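Local coordinates for protein cellulase (Rhodothermus marinus, PDB 3B7M) that hydrolyses internal beta-1,4-glucosidic bonds of cellulose, as a family 12 endoglucanase whose active surface was engineered for activity at moderate temperatures, at residues L119-N122 with G123-P127. Residues are numbered along the deposited sequence; the frame is centred on the assembly and turned at random.
Sequences LNKN and GDVMP
At the turn where strand 112-122 gives way to the loop leading to strand 130-137, Lys121 reaches across the bend to Val125, four residues on. Its ammonium nitrogen NZ donates a hydrogen bond to the backbone carbonyl O of Val125 at 2.8 Å, arriving nearly in line with the carbonyl bond, with a C=O...N angle of 163°. The aliphatic part of the same side chain lies alongside the valine, the two side chains running past each other in opposite directions: CB of Lys121 is 4.0 Å from CG2 of Val125, and CD of Lys121 comes to 3.5 Å from the O of Val125. The chi1 of 63° tucks CG of Lys121 over its own backbone, flanked by N and C, and from there the extended chain carries the ammonium group across the turn. Shortening Lys121 to an alanine would keep CB against CG2 but would probably leave the Val125 carbonyl without its lysine donor and strip away the methylenes that lie along it, making the bend easier to open.

In the beta-jelly-roll of this family 12 enzyme, strand 112-122 runs between strands 91-101 and 152-159 of the larger sheet. The classic beta bulge formed by Leu119 and Asn120 opposite Ala94 precedes the turn. Asn122 ends the strand, still paired through its backbone with Trp92, and Gly123 makes the bend with a positive phi of 82°, a conformation that favours glycine. The chain then curls back so that CG2 of Val125 sits 4.0 Å from the carbonyl O of Asn122. Val125 is the buried residue of the turn, its side chain also packing on Arg91 and Phe200, while exposed Asp124 ties the loop to the neighbouring strand through a salt bridge from its OD1 to Arg91.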
loop_
_atom_site.group_PDB
_atom_site.type_symbol
_atom_site.label_atom_id
_atom_site.label_comp_id
_atom_site.label_asym_id
_atom_site.label_seq_id
_atom_site.Cartn_x
_atom_site.Cartn_y
_atom_site.Cartn_z
ATOM N N LEU A 119 1.991 -6.459 -5.860
ATOM C CA LEU A 119 2.526 -6.504 -7.215
ATOM C C LEU A 119 3.744 -7.420 -7.326
ATOM O O LEU A 119 4.026 -7.969 -8.403
ATOM C CB LEU A 119 2.892 -5.086 -7.676
ATOM C CG LEU A 119 1.723 -4.089 -7.748
ATOM C CD1 LEU A 119 2.224 -2.747 -8.257
ATOM C CD2 LEU A 119 0.616 -4.618 -8.656
ATOM N N ASN A 120 4.470 -7.559 -6.220
ATOM C CA ASN A 120 5.712 -8.323 -6.193
ATOM C C ASN A 120 6.059 -8.673 -4.759
ATOM O O ASN A 120 5.515 -8.084 -3.819
ATOM C CB ASN A 120 6.853 -7.511 -6.838
ATOM C CG ASN A 120 7.857 -8.379 -7.618
ATOM O OD1 ASN A 120 8.366 -7.971 -8.663
ATOM N ND2 ASN A 120 8.135 -9.558 -7.116
ATOM N N LYS A 121 6.962 -9.639 -4.603
ATOM C CA LYS A 121 7.509 -10.030 -3.306
ATOM C C LYS A 121 8.764 -10.883 -3.479
ATOM O O LYS A 121 9.082 -11.334 -4.577
ATOM C CB LYS A 121 6.478 -10.820 -2.482
ATOM C CG LYS A 121 6.043 -12.165 -3.105
ATOM C CD LYS A 121 4.889 -12.777 -2.329
ATOM C CE LYS A 121 4.702 -14.247 -2.686
ATOM N NZ LYS A 121 3.753 -14.919 -1.749
ATOM N N ASN A 122 9.457 -11.107 -2.370
ATOM C CA ASN A 122 10.554 -12.060 -2.307
ATOM C C ASN A 122 10.525 -12.796 -0.966
ATOM O O ASN A 122 10.176 -12.214 0.077
ATOM C CB ASN A 122 11.897 -11.353 -2.491
ATOM C CG ASN A 122 13.037 -12.322 -2.738
ATOM O OD1 ASN A 122 13.882 -12.551 -1.866
ATOM N ND2 ASN A 122 13.057 -12.912 -3.920
ATOM N N GLY A 123 10.910 -14.072 -0.991
ATOM C CA GLY A 123 10.873 -14.896 0.207
ATOM C C GLY A 123 9.482 -15.429 0.445
ATOM O O GLY A 123 8.587 -15.290 -0.393
ATOM N N ASP A 124 9.285 -16.011 1.616
ATOM C CA ASP A 124 8.103 -16.822 1.875
ATOM C C ASP A 124 6.865 -16.033 2.348
ATOM O O ASP A 124 5.958 -16.613 2.952
ATOM C CB ASP A 124 8.473 -17.867 2.929
ATOM C CG ASP A 124 9.031 -17.231 4.211
ATOM O OD1 ASP A 124 8.746 -16.033 4.461
ATOM O OD2 ASP A 124 9.756 -17.922 4.968
ATOM N N VAL A 125 6.810 -14.734 2.081
ATOM C CA VAL A 125 5.777 -13.888 2.711
ATOM C C VAL A 125 4.389 -14.046 2.110
ATOM O O VAL A 125 4.228 -14.065 0.889
ATOM C CB VAL A 125 6.190 -12.394 2.787
ATOM C CG1 VAL A 125 7.449 -12.247 3.637
ATOM C CG2 VAL A 125 6.420 -11.818 1.413
ATOM N N MET A 126 3.390 -14.160 2.982
ATOM C CA MET A 126 1.994 -14.278 2.553
ATOM C C MET A 126 1.071 -13.243 3.212
ATOM O O MET A 126 1.414 -12.675 4.254
ATOM C CB MET A 126 1.465 -15.698 2.794
ATOM C CG MET A 126 2.202 -16.780 2.023
ATOM S SD MET A 126 1.389 -18.376 2.237
ATOM C CE MET A 126 2.838 -19.443 2.345
ATOM N N PRO A 127 -0.104 -12.991 2.599
ATOM C CA PRO A 127 -1.029 -12.016 3.160
ATOM C C PRO A 127 -1.619 -12.444 4.502
ATOM O O PRO A 127 -1.513 -13.607 4.911
ATOM C CB PRO A 127 -2.141 -11.927 2.102
ATOM C CG PRO A 127 -1.566 -12.544 0.865
ATOM C CD PRO A 127 -0.622 -13.573 1.348
#